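Local atomic coordinates of nitrite oxidoreductase subunit A (Kuenenia stuttgartiensis, PDB entry 7B04), a protein that belongs to the NarG-like molybdopterin oxidoreductases and holds a molybdenum atom, two guanylate-bearing pterin cofactors (MD1) and an iron-sulfur cluster. Residues Met214-Met228 with Leu262-Gly274. Residues are numbered along the deposited sequence; the frame is centred on the assembly and turned at random.
Sequences MQGAGTRTFKGRGGM and LGGRNWSNYTWHG. With MD1 (phosphoric acid 4-(2-amino-4-oxo-3,4,5,6,-tetrahydro-pteridin-6-yl)-2-hydroxy-3,4-dimercapto-but-3-en-yl ester guanylate ester), chain C.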
# COMPACT_ATOMS: atom_id res chain seq x y z
N MET B 214 -17.48 -24.81 -30.04
CA MET B 214 -17.05 -23.90 -31.09
C MET B 214 -18.11 -23.76 -32.18
O MET B 214 -18.19 -22.73 -32.85
CB MET B 214 -15.73 -24.40 -31.67
CG MET B 214 -14.56 -24.27 -30.72
SD MET B 214 -13.06 -24.87 -31.51
CE MET B 214 -13.23 -24.16 -33.15
N GLN B 215 -18.91 -24.81 -32.37
CA GLN B 215 -19.99 -24.82 -33.36
C GLN B 215 -19.46 -24.51 -34.75
O GLN B 215 -20.13 -23.87 -35.57
CB GLN B 215 -21.09 -23.82 -33.00
CG GLN B 215 -22.31 -24.44 -32.38
CD GLN B 215 -23.29 -23.42 -31.86
OE1 GLN B 215 -22.98 -22.65 -30.95
NE2 GLN B 215 -24.48 -23.40 -32.45
N GLY B 216 -18.26 -24.97 -35.04
CA GLY B 216 -17.72 -24.70 -36.34
C GLY B 216 -17.08 -23.35 -36.48
O GLY B 216 -16.53 -23.06 -37.55
N ALA B 217 -17.27 -22.44 -35.52
CA ALA B 217 -16.61 -21.13 -35.58
C ALA B 217 -15.15 -21.25 -35.19
O ALA B 217 -14.85 -21.72 -34.09
CB ALA B 217 -17.28 -20.11 -34.67
N GLY B 218 -14.27 -20.73 -36.03
CA GLY B 218 -12.87 -20.69 -35.68
C GLY B 218 -12.61 -19.56 -34.71
O GLY B 218 -11.74 -19.64 -33.84
N THR B 219 -13.36 -18.48 -34.86
CA THR B 219 -13.23 -17.31 -34.00
C THR B 219 -13.53 -17.61 -32.54
O THR B 219 -13.15 -16.82 -31.67
CB THR B 219 -14.16 -16.22 -34.50
OG1 THR B 219 -15.49 -16.74 -34.61
CG2 THR B 219 -13.72 -15.76 -35.88
N ARG B 220 -14.18 -18.74 -32.24
CA ARG B 220 -14.41 -19.06 -30.84
C ARG B 220 -13.15 -19.53 -30.14
O ARG B 220 -13.17 -19.73 -28.92
CB ARG B 220 -15.53 -20.08 -30.70
CG ARG B 220 -16.90 -19.40 -30.78
CD ARG B 220 -17.96 -20.00 -29.88
NE ARG B 220 -19.22 -19.28 -30.03
CZ ARG B 220 -20.43 -19.84 -29.97
NH1 ARG B 220 -21.51 -19.09 -30.13
NH2 ARG B 220 -20.56 -21.14 -29.76
N THR B 221 -12.06 -19.73 -30.89
CA THR B 221 -10.74 -19.95 -30.32
C THR B 221 -10.05 -18.64 -29.98
O THR B 221 -8.99 -18.67 -29.34
CB THR B 221 -9.87 -20.76 -31.29
OG1 THR B 221 -9.89 -20.15 -32.58
CG2 THR B 221 -10.40 -22.18 -31.42
N PHE B 222 -10.60 -17.50 -30.39
CA PHE B 222 -10.09 -16.20 -29.99
C PHE B 222 -10.67 -15.83 -28.64
O PHE B 222 -11.90 -15.84 -28.46
CB PHE B 222 -10.42 -15.11 -31.01
CG PHE B 222 -9.85 -13.75 -30.67
CD1 PHE B 222 -8.65 -13.34 -31.23
CD2 PHE B 222 -10.51 -12.89 -29.81
CE1 PHE B 222 -8.12 -12.10 -30.93
CE2 PHE B 222 -9.99 -11.65 -29.50
CZ PHE B 222 -8.79 -11.25 -30.06
N LYS B 223 -9.81 -15.49 -27.70
CA LYS B 223 -10.23 -15.11 -26.36
C LYS B 223 -9.84 -13.66 -26.13
O LYS B 223 -8.65 -13.34 -26.04
CB LYS B 223 -9.60 -16.04 -25.33
CG LYS B 223 -10.38 -17.34 -25.12
CD LYS B 223 -10.38 -18.28 -26.31
CE LYS B 223 -11.33 -19.44 -26.05
NZ LYS B 223 -10.96 -20.21 -24.82
N GLY B 224 -10.84 -12.80 -26.04
CA GLY B 224 -10.60 -11.39 -25.84
C GLY B 224 -11.09 -10.93 -24.48
O GLY B 224 -12.28 -10.99 -24.17
N ARG B 225 -10.16 -10.51 -23.64
CA ARG B 225 -10.47 -10.10 -22.28
C ARG B 225 -10.29 -8.60 -22.13
O ARG B 225 -9.18 -8.10 -22.33
CB ARG B 225 -9.58 -10.82 -21.28
CG ARG B 225 -9.66 -10.24 -19.88
CD ARG B 225 -9.45 -11.31 -18.82
NE ARG B 225 -9.68 -10.75 -17.49
CZ ARG B 225 -8.96 -11.02 -16.41
NH1 ARG B 225 -7.93 -11.85 -16.48
NH2 ARG B 225 -9.27 -10.45 -15.26
N GLY B 226 -11.36 -7.89 -21.79
CA GLY B 226 -11.18 -6.54 -21.31
C GLY B 226 -10.95 -6.64 -19.82
O GLY B 226 -11.87 -7.02 -19.10
N GLY B 227 -9.78 -6.24 -19.34
CA GLY B 227 -9.54 -6.61 -17.97
C GLY B 227 -10.15 -5.57 -17.05
O GLY B 227 -9.73 -4.41 -17.04
N MET B 228 -11.07 -6.03 -16.20
CA MET B 228 -11.85 -5.19 -15.31
C MET B 228 -12.25 -3.87 -15.97
O MET B 228 -11.83 -2.78 -15.57
CB MET B 228 -11.06 -4.92 -14.04
CG MET B 228 -10.39 -6.16 -13.46
SD MET B 228 -11.28 -7.02 -12.14
CE MET B 228 -12.99 -6.60 -12.45
N LEU B 262 -20.51 -16.14 -35.67
CA LEU B 262 -20.15 -16.01 -34.24
C LEU B 262 -18.74 -15.43 -34.10
O LEU B 262 -17.88 -15.82 -34.84
CB LEU B 262 -20.21 -17.38 -33.57
CG LEU B 262 -21.11 -18.38 -34.25
CD1 LEU B 262 -20.28 -19.53 -34.77
CD2 LEU B 262 -22.13 -18.89 -33.27
N GLY B 263 -18.55 -14.59 -33.11
CA GLY B 263 -17.29 -13.89 -32.91
C GLY B 263 -16.50 -14.42 -31.73
O GLY B 263 -16.64 -15.57 -31.31
N GLY B 264 -15.69 -13.54 -31.17
CA GLY B 264 -14.78 -13.92 -30.12
C GLY B 264 -15.52 -14.21 -28.84
O GLY B 264 -16.72 -13.97 -28.70
N ARG B 265 -14.81 -14.82 -27.91
CA ARG B 265 -15.37 -15.16 -26.61
C ARG B 265 -14.87 -14.21 -25.54
O ARG B 265 -13.66 -14.00 -25.38
CB ARG B 265 -15.05 -16.60 -26.26
CG ARG B 265 -16.04 -17.54 -26.90
CD ARG B 265 -15.92 -18.91 -26.34
NE ARG B 265 -16.82 -19.08 -25.21
CZ ARG B 265 -17.19 -20.26 -24.73
NH1 ARG B 265 -18.01 -20.34 -23.70
NH2 ARG B 265 -16.72 -21.38 -25.29
N ASN B 266 -15.81 -13.60 -24.83
CA ASN B 266 -15.50 -12.62 -23.80
C ASN B 266 -15.00 -13.34 -22.55
O ASN B 266 -15.69 -14.22 -22.01
CB ASN B 266 -16.73 -11.79 -23.48
CG ASN B 266 -17.27 -11.04 -24.68
OD1 ASN B 266 -16.55 -10.80 -25.65
ND2 ASN B 266 -18.55 -10.68 -24.63
N TRP B 267 -13.78 -13.02 -22.13
CA TRP B 267 -13.19 -13.63 -20.95
C TRP B 267 -13.63 -12.89 -19.69
O TRP B 267 -13.67 -11.65 -19.67
CB TRP B 267 -11.67 -13.65 -21.07
CG TRP B 267 -11.22 -15.00 -21.47
CD1 TRP B 267 -12.00 -15.97 -22.00
CD2 TRP B 267 -9.89 -15.53 -21.39
NE1 TRP B 267 -11.25 -17.09 -22.24
CE2 TRP B 267 -9.95 -16.85 -21.89
CE3 TRP B 267 -8.66 -15.03 -20.96
CZ2 TRP B 267 -8.84 -17.67 -21.96
CZ3 TRP B 267 -7.55 -15.86 -21.02
CH2 TRP B 267 -7.65 -17.16 -21.53
N SER B 268 -13.93 -13.65 -18.65
CA SER B 268 -14.51 -13.10 -17.44
C SER B 268 -13.43 -12.45 -16.58
O SER B 268 -12.23 -12.70 -16.74
CB SER B 268 -15.23 -14.20 -16.65
OG SER B 268 -14.34 -15.27 -16.37
N ASN B 269 -13.87 -11.60 -15.66
CA ASN B 269 -12.97 -10.89 -14.76
C ASN B 269 -13.25 -11.18 -13.29
O ASN B 269 -12.34 -11.56 -12.55
CB ASN B 269 -13.06 -9.38 -15.02
CG ASN B 269 -12.48 -8.99 -16.36
OD1 ASN B 269 -11.37 -9.38 -16.70
ND2 ASN B 269 -13.24 -8.21 -17.12
N TYR B 270 -14.50 -11.01 -12.85
CA TYR B 270 -14.83 -11.08 -11.43
C TYR B 270 -14.55 -12.47 -10.88
O TYR B 270 -13.86 -12.62 -9.86
CB TYR B 270 -16.29 -10.69 -11.24
CG TYR B 270 -16.73 -10.42 -9.81
CD1 TYR B 270 -15.92 -9.72 -8.93
CD2 TYR B 270 -17.99 -10.82 -9.37
CE1 TYR B 270 -16.34 -9.45 -7.64
CE2 TYR B 270 -18.41 -10.56 -8.09
CZ TYR B 270 -17.58 -9.88 -7.22
OH TYR B 270 -18.00 -9.61 -5.94
N THR B 271 -15.10 -13.49 -11.52
CA THR B 271 -14.92 -14.86 -11.05
C THR B 271 -13.47 -15.32 -11.20
O THR B 271 -12.94 -16.00 -10.31
CB THR B 271 -15.87 -15.77 -11.80
OG1 THR B 271 -15.58 -15.73 -13.20
CG2 THR B 271 -17.29 -15.29 -11.56
N TRP B 272 -12.84 -15.01 -12.33
CA TRP B 272 -11.46 -15.43 -12.57
C TRP B 272 -10.54 -15.04 -11.41
O TRP B 272 -9.65 -15.81 -11.03
CB TRP B 272 -10.94 -14.83 -13.88
CG TRP B 272 -9.45 -14.83 -13.99
CD1 TRP B 272 -8.65 -13.75 -14.16
CD2 TRP B 272 -8.59 -15.97 -13.93
NE1 TRP B 272 -7.33 -14.14 -14.22
CE2 TRP B 272 -7.27 -15.50 -14.08
CE3 TRP B 272 -8.80 -17.34 -13.77
CZ2 TRP B 272 -6.17 -16.35 -14.07
CZ3 TRP B 272 -7.71 -18.18 -13.76
CH2 TRP B 272 -6.41 -17.69 -13.91
N HIS B 273 -10.75 -13.86 -10.85
CA HIS B 273 -9.92 -13.40 -9.74
C HIS B 273 -10.34 -14.01 -8.40
O HIS B 273 -9.68 -13.73 -7.39
CB HIS B 273 -9.97 -11.87 -9.67
CG HIS B 273 -9.28 -11.20 -10.82
ND1 HIS B 273 -9.48 -9.87 -11.12
CD2 HIS B 273 -8.40 -11.67 -11.73
CE1 HIS B 273 -8.76 -9.55 -12.18
NE2 HIS B 273 -8.09 -10.62 -12.57
N GLY B 274 -11.37 -14.84 -8.36
CA GLY B 274 -11.85 -15.35 -7.09
C GLY B 274 -12.57 -14.33 -6.25
O GLY B 274 -12.67 -14.50 -5.03
PB MD1 C . -5.09 -7.92 -12.43
O3B MD1 C . -4.12 -6.92 -11.56
O1B MD1 C . -4.23 -8.71 -13.38
O2B MD1 C . -6.07 -7.09 -13.22
O3A MD1 C . -5.95 -8.97 -11.48
C10 MD1 C . -6.17 -8.72 -10.12
C11 MD1 C . -6.09 -10.07 -9.33
O11 MD1 C . -4.62 -10.22 -8.71
C12 MD1 C . -7.06 -10.14 -8.41
S12 MD1 C . -8.12 -8.69 -8.14
C13 MD1 C . -7.39 -11.38 -7.53
S13 MD1 C . -8.77 -11.11 -6.38
C14 MD1 C . -6.75 -12.69 -7.49
N15 MD1 C . -5.96 -12.72 -6.09
C16 MD1 C . -4.98 -13.72 -5.95
C15 MD1 C . -4.41 -13.98 -4.61
O14 MD1 C . -4.79 -13.36 -3.68
N17 MD1 C . -3.37 -15.03 -4.43
C17 MD1 C . -2.87 -15.84 -5.64
N16 MD1 C . -1.86 -16.87 -5.46
N18 MD1 C . -3.44 -15.59 -7.01
C20 MD1 C . -4.45 -14.59 -7.21
N8 MD1 C . -4.95 -14.39 -8.51
C7 MD1 C . -6.00 -13.19 -8.69
PA MD1 C . -3.29 -5.66 -12.23
O1A MD1 C . -3.05 -4.59 -11.20
O2A MD1 C . -1.97 -6.20 -12.71
O5' MD1 C . -4.02 -5.01 -13.55
C5' MD1 C . -3.48 -3.80 -14.01
C4' MD1 C . -2.50 -4.05 -15.21
O4' MD1 C . -2.87 -3.11 -16.39
C1' MD1 C . -1.82 -1.96 -16.35
N9 MD1 C . -2.47 -0.63 -16.43
C4 MD1 C . -3.09 -0.29 -17.55
N3 MD1 C . -3.28 -1.02 -18.83
C2 MD1 C . -4.02 -0.39 -19.91
N2 MD1 C . -4.20 -1.10 -21.15
N1 MD1 C . -4.57 0.94 -19.76
C6 MD1 C . -4.38 1.63 -18.53
O6 MD1 C . -4.83 2.72 -18.40
C5 MD1 C . -3.60 0.96 -17.39
N7 MD1 C . -3.29 1.37 -16.16
C8 MD1 C . -2.58 0.39 -15.56
C2' MD1 C . -1.19 -2.11 -15.25
O2' MD1 C . 0.21 -1.73 -15.43
C3' MD1 C . -1.31 -3.72 -14.89
O3' MD1 C . -0.34 -4.46 -15.68
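Phe222 O, Gly224 N and Gly224 O are paired in turn with Arg265 N, Arg265 O and Trp267 N, which joins strands 222-226 and 265-266 in parallel. The bond from Arg265 N to Phe222 O is nearly straight (172°, 3.1 Å), and Gly224 O takes both Trp267 N and the side-chain ND2 of Asn243 from helix 238-254. This helix links the two strands as a beta-alpha-beta unit; on its other side strand 222-226 pairs with strand 648-652. Ahead of the strands, Thr219 OG1 donates to Leu262 O (2.6 Å). Arg220 lays its guanidinium against Leu262 while NH2 reaches Gln215 OE1 (3.1 Å) and Arg213 O.

Lys223 passes over one face of the Trp267 indole, its CB 3.8 Å from the five-membered ring centroid in a CH-pi contact; a bend at chi2 (67°) turns the chain beyond CG, and NZ is satisfied by Glu612, Ser644 and Thr646.

Beyond strand 265-266, both ends of the Asn269 amide turn to 214-228: ND2 donates to Gly226 O (2.7 Å), nearly along the C=O axis, and OD1 faces Arg225 NE at the edge of the guanidinium, too close in the model for the details of this bond to be trusted. Arg225 NH2 also lies 2.9 Å from His273 NE2, and Met228 SD meets the edge of that imidazole. One imidazole face lies against MD1, NE2 being 2.9 Å from its O3A, and the molybdenum is close by. This places Arg225 beside His273, apparently in the second shell of the cofactor, where its positive charge may polarise the imidazole.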